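Local coordinates for protein sialidase B (PDB 4XJW) that cleaves alpha-(2->3)-, alpha-(2->6)- and alpha-(2->8)-linked terminal sialic acids from oligosaccharides, glycoproteins and glycolipids, and also acts as an intramolecular trans-sialidase, at residues K83-L88 with T135-S140; S298-L303 with M423-N428; Y471-L476 with F497-A502. The protein carries 1 engineered substitution. One frame throughout, in Å; residues are numbered along the deposited sequence.

Contact 1: residues K83-L88 with T135-S140; sequences KGINYL and TFLPIS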
ATOM      1  N   LYS A  83      28.487   8.977  28.768  1.00 23.85           N
ATOM      2  CA  LYS A  83      27.849  10.157  28.197  1.00 23.53           C
ATOM      3  C   LYS A  83      26.351  10.164  28.502  1.00 20.37           C
ATOM      4  O   LYS A  83      25.665  11.161  28.266  1.00 25.25           O
ATOM      5  CB  LYS A  83      28.081  10.226  26.685  1.00 20.32           C
ATOM      6  CG  LYS A  83      29.551  10.310  26.263  1.00 24.58           C
ATOM      7  CD  LYS A  83      29.700  10.217  24.740  1.00 23.66           C
ATOM      8  CE  LYS A  83      31.159  10.311  24.292  1.00 31.27           C
ATOM      9  NZ  LYS A  83      32.043   9.278  24.925  1.00 28.43           N
ATOM     10  N   GLY A  84      25.847   9.057  29.041  1.00 20.63           N
ATOM     11  CA  GLY A  84      24.433   8.930  29.344  1.00 20.37           C
ATOM     12  C   GLY A  84      23.565   8.895  28.097  1.00 21.49           C
ATOM     13  O   GLY A  84      22.428   9.375  28.099  1.00 25.03           O
ATOM     14  N   ILE A  85      24.111   8.328  27.026  1.00 21.04           N
ATOM     15  CA  ILE A  85      23.409   8.262  25.750  1.00 19.81           C
ATOM     16  C   ILE A  85      23.036   6.825  25.418  1.00 20.14           C
ATOM     17  O   ILE A  85      23.881   5.925  25.457  1.00 19.51           O
ATOM     18  CB  ILE A  85      24.267   8.832  24.611  1.00 19.15           C
ATOM     19  CG1 ILE A  85      24.432  10.341  24.771  1.00 19.98           C
ATOM     20  CG2 ILE A  85      23.627   8.521  23.243  1.00 18.48           C
ATOM     21  CD1 ILE A  85      25.469  10.959  23.856  1.00 23.49           C
ATOM     22  N   ASN A  86      21.767   6.613  25.090  1.00 17.91           N
ATOM     23  CA  ASN A  86      21.311   5.304  24.654  1.00 19.08           C
ATOM     24  C   ASN A  86      20.298   5.431  23.535  1.00 19.49           C
ATOM     25  O   ASN A  86      19.094   5.509  23.775  1.00 22.26           O
ATOM     26  CB  ASN A  86      20.716   4.516  25.812  1.00 19.13           C
ATOM     27  CG  ASN A  86      21.747   4.168  26.858  1.00 24.94           C
ATOM     28  OD1 ASN A  86      22.532   3.241  26.676  1.00 20.63           O
ATOM     29  ND2 ASN A  86      21.758   4.915  27.958  1.00 25.60           N
ATOM     30  N   TYR A  87      20.796   5.443  22.309  1.00 16.64           N
ATOM     31  CA  TYR A  87      19.932   5.620  21.158  1.00 15.59           C
ATOM     32  C   TYR A  87      19.588   4.275  20.532  1.00 15.60           C
ATOM     33  O   TYR A  87      20.441   3.396  20.408  1.00 14.32           O
ATOM     34  CB  TYR A  87      20.610   6.518  20.131  1.00 16.60           C
ATOM     35  CG  TYR A  87      20.815   7.949  20.572  1.00 17.03           C
ATOM     36  CD1 TYR A  87      19.914   8.573  21.431  1.00 20.21           C
ATOM     37  CD2 TYR A  87      21.913   8.676  20.126  1.00 17.42           C
ATOM     38  CE1 TYR A  87      20.105   9.889  21.830  1.00 23.48           C
ATOM     39  CE2 TYR A  87      22.104   9.987  20.514  1.00 17.92           C
ATOM     40  CZ  TYR A  87      21.202  10.587  21.366  1.00 21.55           C
ATOM     41  OH  TYR A  87      21.399  11.891  21.758  1.00 24.28           O
ATOM     42  N   LEU A  88      18.323   4.120  20.168  1.00 13.12           N
ATOM     43  CA  LEU A  88      17.869   2.960  19.421  1.00 13.44           C
ATOM     44  C   LEU A  88      16.962   3.474  18.312  1.00 13.42           C
ATOM     45  O   LEU A  88      15.923   4.081  18.590  1.00 15.00           O
ATOM     46  CB  LEU A  88      17.109   1.990  20.335  1.00 14.80           C
ATOM     47  CG  LEU A  88      16.334   0.888  19.601  1.00 21.77           C
ATOM     48  CD1 LEU A  88      17.278  -0.111  18.999  1.00 24.14           C
ATOM     49  CD2 LEU A  88      15.336   0.190  20.524  1.00 29.58           C
ATOM     50  N   THR A 135      22.062  15.779  21.176  1.00 23.38           N
ATOM     51  CA  THR A 135      23.422  15.445  21.568  1.00 22.14           C
ATOM     52  C   THR A 135      23.912  14.285  20.718  1.00 23.52           C
ATOM     53  O   THR A 135      23.471  13.145  20.877  1.00 21.41           O
ATOM     54  CB  THR A 135      23.511  15.086  23.049  1.00 25.19           C
ATOM     55  OG1 THR A 135      22.943  16.148  23.824  1.00 31.82           O
ATOM     56  CG2 THR A 135      24.967  14.877  23.464  1.00 26.39           C
ATOM     57  N   PHE A 136      24.821  14.582  19.801  1.00 19.38           N
ATOM     58  CA  PHE A 136      25.297  13.575  18.870  1.00 21.13           C
ATOM     59  C   PHE A 136      26.348  12.679  19.512  1.00 23.70           C
ATOM     60  O   PHE A 136      27.175  13.144  20.294  1.00 21.19           O
ATOM     61  CB  PHE A 136      25.876  14.250  17.634  1.00 16.36           C
ATOM     62  CG  PHE A 136      26.264  13.292  16.541  1.00 17.37           C
ATOM     63  CD1 PHE A 136      25.287  12.712  15.736  1.00 16.68           C
ATOM     64  CD2 PHE A 136      27.601  12.976  16.313  1.00 15.50           C
ATOM     65  CE1 PHE A 136      25.633  11.834  14.728  1.00 17.49           C
ATOM     66  CE2 PHE A 136      27.959  12.095  15.300  1.00 17.92           C
ATOM     67  CZ  PHE A 136      26.973  11.521  14.503  1.00 18.01           C
ATOM     68  N   LEU A 137      26.294  11.392  19.179  1.00 17.71           N
ATOM     69  CA  LEU A 137      27.289  10.426  19.614  1.00 18.68           C
ATOM     70  C   LEU A 137      27.960   9.812  18.394  1.00 20.26           C
ATOM     71  O   LEU A 137      27.390   8.935  17.738  1.00 18.17           O
ATOM     72  CB  LEU A 137      26.650   9.327  20.468  1.00 18.70           C
ATOM     73  CG  LEU A 137      27.558   8.184  20.939  1.00 18.94           C
ATOM     74  CD1 LEU A 137      28.834   8.729  21.584  1.00 22.41           C
ATOM     75  CD2 LEU A 137      26.825   7.255  21.894  1.00 16.58           C
ATOM     76  N   PRO A 138      29.174  10.283  18.075  1.00 19.33           N
ATOM     77  CA  PRO A 138      29.959   9.683  16.993  1.00 19.68           C
ATOM     78  C   PRO A 138      30.226   8.219  17.315  1.00 18.82           C
ATOM     79  O   PRO A 138      30.552   7.907  18.465  1.00 22.99           O
ATOM     80  CB  PRO A 138      31.265  10.482  17.034  1.00 18.92           C
ATOM     81  CG  PRO A 138      30.906  11.781  17.699  1.00 20.35           C
ATOM     82  CD  PRO A 138      29.867  11.420  18.713  1.00 19.61           C
ATOM     83  N   ILE A 139      30.076   7.326  16.343  1.00 19.22           N
ATOM     84  CA  ILE A 139      30.267   5.908  16.623  1.00 20.70           C
ATOM     85  C   ILE A 139      31.726   5.618  16.977  1.00 22.96           C
ATOM     86  O   ILE A 139      32.022   4.665  17.691  1.00 31.00           O
ATOM     87  CB  ILE A 139      29.784   4.984  15.467  1.00 22.02           C
ATOM     88  CG1 ILE A 139      30.627   5.194  14.211  1.00 20.47           C
ATOM     89  CG2 ILE A 139      28.312   5.207  15.170  1.00 18.53           C
ATOM     90  CD1 ILE A 139      30.298   4.225  13.080  1.00 25.51           C
ATOM     91  N   SER A 140      32.630   6.471  16.504  1.00 22.99           N
ATOM     92  CA  SER A 140      34.050   6.333  16.798  1.00 25.53           C
ATOM     93  C   SER A 140      34.430   6.900  18.164  1.00 24.35           C
ATOM     94  O   SER A 140      35.565   6.744  18.612  1.00 27.57           O
ATOM     95  CB  SER A 140      34.860   7.064  15.734  1.00 27.41           C
ATOM     96  OG  SER A 140      34.532   8.443  15.749  1.00 28.81           O
TER
HETATM   97  O   HOH W   1      19.717  14.085  22.058  1.00 28.23           O

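Contact 2: residues S298-L303 with M423-N428; sequences SGKTIL and MTTSQN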
ATOM      1  N   SER A 298     -16.084   0.677 -26.010  1.00 18.03           N
ATOM      2  CA  SER A 298     -15.616   2.049 -26.180  1.00 21.06           C
ATOM      3  C   SER A 298     -14.102   2.101 -26.330  1.00 22.35           C
ATOM      4  O   SER A 298     -13.561   3.058 -26.882  1.00 22.13           O
ATOM      5  CB  SER A 298     -16.034   2.920 -24.992  1.00 20.27           C
ATOM      6  OG  SER A 298     -15.426   2.479 -23.781  1.00 20.40           O
ATOM      7  N   GLY A 299     -13.416   1.078 -25.827  1.00 18.82           N
ATOM      8  CA  GLY A 299     -11.960   1.103 -25.744  1.00 17.33           C
ATOM      9  C   GLY A 299     -11.441   1.856 -24.528  1.00 15.99           C
ATOM     10  O   GLY A 299     -10.225   1.927 -24.333  1.00 17.01           O
ATOM     11  N   LYS A 300     -12.349   2.419 -23.724  1.00 15.00           N
ATOM     12  CA  LYS A 300     -11.964   3.205 -22.557  1.00 14.20           C
ATOM     13  C   LYS A 300     -11.461   2.320 -21.415  1.00 12.09           C
ATOM     14  O   LYS A 300     -11.839   1.156 -21.280  1.00 13.03           O
ATOM     15  CB  LYS A 300     -13.134   4.059 -22.048  1.00 16.79           C
ATOM     16  CG  LYS A 300     -13.595   5.159 -23.003  1.00 22.63           C
ATOM     17  CD  LYS A 300     -14.706   5.989 -22.374  1.00 27.48           C
ATOM     18  CE  LYS A 300     -15.228   7.048 -23.342  1.00 34.00           C
ATOM     19  NZ  LYS A 300     -16.390   7.793 -22.780  1.00 38.57           N
ATOM     20  N   THR A 301     -10.575   2.878 -20.604  1.00 11.43           N
ATOM     21  CA  THR A 301     -10.210   2.242 -19.351  1.00 10.12           C
ATOM     22  C   THR A 301     -11.108   2.868 -18.308  1.00 11.57           C
ATOM     23  O   THR A 301     -11.330   4.085 -18.319  1.00 11.09           O
ATOM     24  CB  THR A 301      -8.734   2.505 -18.997  1.00 13.09           C
ATOM     25  OG1 THR A 301      -7.903   2.069 -20.076  1.00 16.75           O
ATOM     26  CG2 THR A 301      -8.340   1.758 -17.740  1.00 13.49           C
ATOM     27  N   ILE A 302     -11.644   2.038 -17.421  1.00  9.24           N
ATOM     28  CA  ILE A 302     -12.573   2.502 -16.404  1.00  9.25           C
ATOM     29  C   ILE A 302     -12.029   2.221 -15.006  1.00 10.54           C
ATOM     30  O   ILE A 302     -11.619   1.102 -14.703  1.00 11.90           O
ATOM     31  CB  ILE A 302     -13.943   1.854 -16.600  1.00 10.44           C
ATOM     32  CG1 ILE A 302     -14.510   2.262 -17.964  1.00 16.89           C
ATOM     33  CG2 ILE A 302     -14.874   2.216 -15.459  1.00 14.57           C
ATOM     34  CD1 ILE A 302     -15.814   1.580 -18.314  1.00 18.56           C
ATOM     35  N   LEU A 303     -12.012   3.244 -14.157  1.00 10.41           N
ATOM     36  CA  LEU A 303     -11.523   3.086 -12.789  1.00  8.75           C
ATOM     37  C   LEU A 303     -12.604   3.480 -11.796  1.00 11.02           C
ATOM     38  O   LEU A 303     -13.221   4.542 -11.921  1.00 10.41           O
ATOM     39  CB  LEU A 303     -10.232   3.909 -12.583  1.00 10.80           C
ATOM     40  CG  LEU A 303      -9.535   3.894 -11.210  1.00 10.02           C
ATOM     41  CD1 LEU A 303      -8.043   4.151 -11.361  1.00 11.80           C
ATOM     42  CD2 LEU A 303     -10.112   4.947 -10.275  1.00 11.60           C
ATOM     43  N   MET A 423     -16.855   6.658 -10.455  1.00 11.85           N
ATOM     44  CA  MET A 423     -16.140   6.098 -11.593  1.00 12.24           C
ATOM     45  C   MET A 423     -15.486   7.216 -12.389  1.00 12.30           C
ATOM     46  O   MET A 423     -16.007   8.332 -12.442  1.00 14.06           O
ATOM     47  CB  MET A 423     -17.095   5.293 -12.477  1.00 16.71           C
ATOM     48  CG  MET A 423     -18.064   6.113 -13.273  1.00 23.41           C
ATOM     49  SD  MET A 423     -18.914   5.124 -14.521  1.00 23.73           S
ATOM     50  CE  MET A 423     -17.707   3.943 -14.968  1.00 20.44           C
ATOM     51  N   THR A 424     -14.322   6.929 -12.969  1.00 10.39           N
ATOM     52  CA  THR A 424     -13.726   7.815 -13.947  1.00 12.42           C
ATOM     53  C   THR A 424     -13.307   6.957 -15.126  1.00 12.76           C
ATOM     54  O   THR A 424     -13.224   5.724 -15.006  1.00 12.88           O
ATOM     55  CB  THR A 424     -12.524   8.619 -13.377  1.00 11.86           C
ATOM     56  OG1 THR A 424     -12.018   9.484 -14.405  1.00 15.71           O
ATOM     57  CG2 THR A 424     -11.400   7.696 -12.899  1.00 11.62           C
ATOM     58  N   THR A 425     -13.084   7.603 -16.264  1.00 10.49           N
ATOM     59  CA  THR A 425     -12.665   6.904 -17.469  1.00 12.88           C
ATOM     60  C   THR A 425     -11.455   7.589 -18.067  1.00 12.41           C
ATOM     61  O   THR A 425     -11.199   8.763 -17.812  1.00 10.91           O
ATOM     62  CB  THR A 425     -13.765   6.859 -18.545  1.00 12.87           C
ATOM     63  OG1 THR A 425     -13.988   8.178 -19.057  1.00 21.46           O
ATOM     64  CG2 THR A 425     -15.073   6.293 -17.989  1.00 14.24           C
ATOM     65  N   SER A 426     -10.709   6.844 -18.868  1.00 10.42           N
ATOM     66  CA  SER A 426      -9.601   7.411 -19.612  1.00 11.18           C
ATOM     67  C   SER A 426      -9.737   6.985 -21.058  1.00 13.85           C
ATOM     68  O   SER A 426      -9.995   5.815 -21.346  1.00 11.73           O
ATOM     69  CB  SER A 426      -8.258   6.931 -19.074  1.00 10.27           C
ATOM     70  OG  SER A 426      -7.222   7.361 -19.949  1.00 11.47           O
ATOM     71  N   GLN A 427      -9.548   7.937 -21.961  1.00 15.51           N
ATOM     72  CA  GLN A 427      -9.626   7.662 -23.385  1.00 14.29           C
ATOM     73  C   GLN A 427      -8.233   7.479 -23.976  1.00 15.18           C
ATOM     74  O   GLN A 427      -8.088   7.237 -25.177  1.00 16.74           O
ATOM     75  CB  GLN A 427     -10.364   8.799 -24.095  1.00 19.91           C
ATOM     76  CG  GLN A 427     -11.872   8.787 -23.854  1.00 29.67           C
ATOM     77  CD  GLN A 427     -12.433  10.166 -23.560  1.00 41.08           C
ATOM     78  OE1 GLN A 427     -11.738  11.174 -23.699  1.00 50.42           O
ATOM     79  NE2 GLN A 427     -13.695  10.217 -23.142  1.00 39.31           N
ATOM     80  N   ASN A 428      -7.204   7.599 -23.137  1.00 10.88           N
ATOM     81  CA  ASN A 428      -5.825   7.481 -23.615  1.00 11.31           C
ATOM     82  C   ASN A 428      -4.996   6.509 -22.772  1.00 12.16           C
ATOM     83  O   ASN A 428      -3.798   6.731 -22.528  1.00 12.59           O
ATOM     84  CB  ASN A 428      -5.163   8.859 -23.686  1.00 12.55           C
ATOM     85  CG  ASN A 428      -5.343   9.650 -22.413  1.00 12.89           C
ATOM     86  OD1 ASN A 428      -5.534   9.067 -21.347  1.00 12.31           O
ATOM     87  ND2 ASN A 428      -5.298  10.979 -22.510  1.00 15.07           N
TER
HETATM   88  O   HOH W   2     -16.282   8.661 -20.193  1.00 30.54           O

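Contact 3: residues Y471-L476 with F497-A502; sequences YTSGEL and FKNATA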
ATOM      1  N   TYR A 471     -18.637  -5.331  -1.795  1.00  9.95           N
ATOM      2  CA  TYR A 471     -19.207  -6.083  -0.681  1.00 13.42           C
ATOM      3  C   TYR A 471     -19.958  -5.163   0.258  1.00 14.12           C
ATOM      4  O   TYR A 471     -19.758  -3.944   0.265  1.00 13.54           O
ATOM      5  CB  TYR A 471     -18.125  -6.848   0.081  1.00 11.62           C
ATOM      6  CG  TYR A 471     -17.081  -5.963   0.713  1.00 10.90           C
ATOM      7  CD1 TYR A 471     -17.233  -5.498   2.020  1.00 16.86           C
ATOM      8  CD2 TYR A 471     -15.931  -5.611   0.024  1.00 14.82           C
ATOM      9  CE1 TYR A 471     -16.275  -4.688   2.604  1.00 16.37           C
ATOM     10  CE2 TYR A 471     -14.974  -4.806   0.597  1.00 16.75           C
ATOM     11  CZ  TYR A 471     -15.146  -4.344   1.883  1.00 16.95           C
ATOM     12  OH  TYR A 471     -14.172  -3.535   2.434  1.00 18.64           O
ATOM     13  N   THR A 472     -20.858  -5.756   1.031  1.00 13.90           N
ATOM     14  CA  THR A 472     -21.535  -5.040   2.099  1.00 13.98           C
ATOM     15  C   THR A 472     -21.918  -6.071   3.136  1.00 16.45           C
ATOM     16  O   THR A 472     -21.576  -7.242   3.000  1.00 17.86           O
ATOM     17  CB  THR A 472     -22.772  -4.264   1.593  1.00 18.18           C
ATOM     18  OG1 THR A 472     -23.289  -3.445   2.652  1.00 21.77           O
ATOM     19  CG2 THR A 472     -23.842  -5.212   1.134  1.00 16.77           C
ATOM     20  N   SER A 473     -22.607  -5.649   4.189  1.00 23.24           N
ATOM     21  CA  SER A 473     -23.002  -6.601   5.215  1.00 21.95           C
ATOM     22  C   SER A 473     -23.904  -7.683   4.624  1.00 15.89           C
ATOM     23  O   SER A 473     -24.945  -7.385   4.056  1.00 21.31           O
ATOM     24  CB  SER A 473     -23.706  -5.881   6.362  1.00 24.04           C
ATOM     25  OG  SER A 473     -24.262  -6.814   7.269  1.00 31.52           O
ATOM     26  N   GLY A 474     -23.468  -8.934   4.720  1.00 20.89           N
ATOM     27  CA  GLY A 474     -24.291 -10.056   4.303  1.00 21.92           C
ATOM     28  C   GLY A 474     -24.249 -10.487   2.846  1.00 20.48           C
ATOM     29  O   GLY A 474     -24.873 -11.492   2.492  1.00 19.69           O
ATOM     30  N   GLU A 475     -23.531  -9.757   1.989  1.00 16.53           N
ATOM     31  CA  GLU A 475     -23.497 -10.148   0.579  1.00 17.27           C
ATOM     32  C   GLU A 475     -22.323  -9.576  -0.203  1.00 15.97           C
ATOM     33  O   GLU A 475     -21.721  -8.575   0.188  1.00 15.71           O
ATOM     34  CB  GLU A 475     -24.804  -9.764  -0.136  1.00 18.18           C
ATOM     35  CG  GLU A 475     -25.025  -8.262  -0.334  1.00 17.76           C
ATOM     36  CD  GLU A 475     -26.261  -7.933  -1.164  1.00 24.61           C
ATOM     37  OE1 GLU A 475     -27.378  -8.335  -0.765  1.00 28.43           O
ATOM     38  OE2 GLU A 475     -26.121  -7.270  -2.217  1.00 21.49           O
ATOM     39  N   LEU A 476     -22.010 -10.232  -1.315  1.00 13.76           N
ATOM     40  CA  LEU A 476     -21.242  -9.597  -2.377  1.00 14.28           C
ATOM     41  C   LEU A 476     -22.246  -8.922  -3.297  1.00 16.14           C
ATOM     42  O   LEU A 476     -23.321  -9.463  -3.570  1.00 13.95           O
ATOM     43  CB  LEU A 476     -20.417 -10.613  -3.159  1.00 13.31           C
ATOM     44  CG  LEU A 476     -19.322 -11.356  -2.406  1.00 12.14           C
ATOM     45  CD1 LEU A 476     -18.507 -12.231  -3.333  1.00 17.62           C
ATOM     46  CD2 LEU A 476     -18.419 -10.355  -1.688  1.00 16.75           C
ATOM     47  N   PHE A 497     -21.862 -14.464   6.119  1.00 28.44           N
ATOM     48  CA  PHE A 497     -21.088 -13.536   6.932  1.00 26.99           C
ATOM     49  C   PHE A 497     -21.822 -12.241   7.208  1.00 31.72           C
ATOM     50  O   PHE A 497     -22.417 -11.647   6.309  1.00 33.42           O
ATOM     51  CB  PHE A 497     -19.754 -13.213   6.244  1.00 26.58           C
ATOM     52  CG  PHE A 497     -18.917 -14.422   5.966  1.00 24.19           C
ATOM     53  CD1 PHE A 497     -18.292 -15.092   7.006  1.00 26.88           C
ATOM     54  CD2 PHE A 497     -18.766 -14.899   4.669  1.00 30.01           C
ATOM     55  CE1 PHE A 497     -17.532 -16.213   6.763  1.00 22.75           C
ATOM     56  CE2 PHE A 497     -18.001 -16.027   4.415  1.00 30.13           C
ATOM     57  CZ  PHE A 497     -17.389 -16.688   5.468  1.00 28.42           C
ATOM     58  N   LYS A 498     -21.778 -11.810   8.463  1.00 26.97           N
ATOM     59  CA  LYS A 498     -22.205 -10.468   8.809  1.00 30.79           C
ATOM     60  C   LYS A 498     -20.993  -9.558   8.927  1.00 27.82           C
ATOM     61  O   LYS A 498     -19.990  -9.915   9.551  1.00 28.51           O
ATOM     62  CB  LYS A 498     -22.981 -10.465  10.124  1.00 33.74           C
ATOM     63  CG  LYS A 498     -24.448 -10.775   9.963  1.00 40.79           C
ATOM     64  CD  LYS A 498     -25.150 -10.712  11.306  1.00 50.92           C
ATOM     65  CE  LYS A 498     -26.591 -11.180  11.205  1.00 50.66           C
ATOM     66  NZ  LYS A 498     -27.196 -11.353  12.555  1.00 51.86           N
ATOM     67  N   ASN A 499     -21.091  -8.390   8.303  1.00 32.69           N
ATOM     68  CA  ASN A 499     -20.096  -7.326   8.446  1.00 36.08           C
ATOM     69  C   ASN A 499     -18.655  -7.656   8.048  1.00 35.78           C
ATOM     70  O   ASN A 499     -17.732  -6.939   8.421  1.00 41.33           O
ATOM     71  CB  ASN A 499     -20.121  -6.769   9.872  1.00 39.68           C
ATOM     72  CG  ASN A 499     -20.664  -5.361   9.930  1.00 46.38           C
ATOM     73  OD1 ASN A 499     -20.049  -4.428   9.410  1.00 41.70           O
ATOM     74  ND2 ASN A 499     -21.819  -5.195  10.571  1.00 45.92           N
ATOM     75  N   ALA A 500     -18.459  -8.726   7.287  1.00 32.98           N
ATOM     76  CA  ALA A 500     -17.117  -9.108   6.868  1.00 25.28           C
ATOM     77  C   ALA A 500     -16.536  -8.106   5.867  1.00 20.24           C
ATOM     78  O   ALA A 500     -17.268  -7.471   5.111  1.00 24.09           O
ATOM     79  CB  ALA A 500     -17.127 -10.504   6.275  1.00 28.77           C
ATOM     80  N   THR A 501     -15.217  -7.952   5.888  1.00 18.08           N
ATOM     81  CA  THR A 501     -14.519  -7.245   4.815  1.00 14.66           C
ATOM     82  C   THR A 501     -14.293  -8.254   3.690  1.00 14.14           C
ATOM     83  O   THR A 501     -13.207  -8.809   3.552  1.00 17.75           O
ATOM     84  CB  THR A 501     -13.181  -6.676   5.334  1.00 17.48           C
ATOM     85  OG1 THR A 501     -13.435  -5.893   6.509  1.00 18.79           O
ATOM     86  CG2 THR A 501     -12.525  -5.778   4.308  1.00 15.48           C
ATOM     87  N   ALA A 502     -15.336  -8.491   2.890  1.00 15.08           N
ATOM     88  CA  ALA A 502     -15.343  -9.576   1.908  1.00 13.19           C
ATOM     89  C   ALA A 502     -14.793  -9.134   0.564  1.00 11.18           C
ATOM     90  O   ALA A 502     -15.504  -9.136  -0.447  1.00 14.60           O
ATOM     91  CB  ALA A 502     -16.741 -10.128   1.743  1.00 12.59           C
TER
HETATM   92  O   HOH W   3     -14.281  -2.986   5.418  1.00 33.02           O
HETATM   93  O   HOH W   4     -19.030  -8.766   3.559  1.00 25.58           O
HETATM   94  O   HOH W   5     -20.802  -9.700   5.540  1.00 29.77           O

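Contact 1: residues K83-L88 with T135-S140
I85 and L137 lie with their CA atoms 7.6 Å apart, where the start of strand 85-91 passes a loop that takes no regular structure. This is the N-terminal domain, of concanavalin-like fold; strand 85-91 is an outer strand of its six-stranded antiparallel sheet and enters through a G1 bulge, in which G84 and I85 both face D80. The side chains of I85 and L137 run past each other in opposite directions, CG2 of I85 resting 3.7 Å from CD2 of L137. L137 reaches this spot with CG anti to the backbone N (chi1 177°), and its other methyl, CD1, meets CD of K83 at 3.6 Å, the two chains crossing almost perpendicularly. The lysine continues past this apolar touch and bends at its last torsion, carrying NZ to a salt bridge with D80 and a hydrogen bond to N141 O. At the other end, CD1 of I85 comes 4.0 Å from CG2 of T135, while I85 CG2 lies against one face of the Y87 ring, near its rim. Y87 OH donates to T135 O at 2.6 Å in the plane of the ring, and accepts from a water, 2.8 Å from OH, that takes the N-H of T135.

Contact 2: residues S298-L303 with M423-N428
T301 pairs with S426 and L303 with T424 as antiparallel hydrogen-bonded pairs, with I302 and T425 as the non-hydrogen-bonded pair between them. The strands belong to one propeller blade, and S426 opens the Asp-box turn of BNR repeat 2: its OG takes the N-H of N428, an ST turn, and also bonds to S432 O and G430 N. The tight part is at I302 and M423, beside the L303-T424 pair. T424 N gives a bond of 2.8 Å to L303 O, and L303 N returns one of 2.9 Å to T424 O. M423, bent at its last torsion (chi3 -32°), presses CE to 3.4 Å from I302 CG2, closer than usual for carbons. T301 and L303 turn to the opposite face and meet strand 219-226. The looser end is at K300 and Q427, where the chain gives way to loop. K300 extends beside Q427, pointing the same way, and K300 CE lies 3.5 Å from Q427 NE2. K300 NZ reaches a water at 2.7 Å, also hydrogen-bonded to T425 OG1. Main-chain bonds therefore fix the register in the buried part, while at the exposed end the charge of K300 is linked to the neighbouring strand through water.

Contact 3: residues Y471-L476 with F497-A502
F497 O and G474 N share a water that spans the gap between the two segments: it donates to F497 O at 2.6 Å and accepts from G474 N and from A500 N. The same carbonyl oxygen also meets CA of G474 in a CA-H...O contact (3.2 Å, 148° at the hydrogen). A second water spends both its hydrogens on carbonyls, binding A500 O at 2.7 Å and T472 O on the hairpin. A500 O has a further donor, the N-H of A502, in a weak bond that closes an inverse gamma turn centred on T501. The hairpin is made by strands 466-472 and 475-481 of one propeller blade, joined by a type II turn from T472 to E475 with G474 at its third position; the facing loop leaves the last strand of that blade, 489-494, for strand 504-510 of the next. Beyond the turn, Y471 lays its ring against the loop backbone. Its CG is wedged between the backbone N and the carbonyl carbon (chi1 62°), which turns one ring face to the A502 amide, whose N stands 3.6 Å above the plane and offset toward the rim. T501 runs alongside the ring, its CG2 touching Y471 OH, and a third water, in the plane of the ring, ties that hydroxyl to T501 OG1. T501 itself stands close to R519, a substrate-binding residue by similarity, and to E503, predicted to be catalytic. From the neighbouring strand, L476 brings CD2 to 3.8 Å from A502 CB.

Overall arrangement
Contact 1 belongs to the lectin-like N-terminal domain, while contacts 2 and 3 lie on the other side of the chain's centre in the propeller, their nearest atoms about 15 Å apart. Those two sit on neighbouring blades, continuous through the parallel pairing of strands 286-294 and 451-459. Contact 2 is largely buried and joins adjacent strands within a blade by direct main-chain bonds; contact 3 leads from one blade to the next and is bridged by waters, beside direct ring and methyl packing. Contact 1 is also a strand-to-loop meeting and partly buried, but it combines branched aliphatic packing with a single direct tyrosine bond. Contact 3 alone adjoins residues predicted, or inferred by similarity, to act in catalysis and substrate binding.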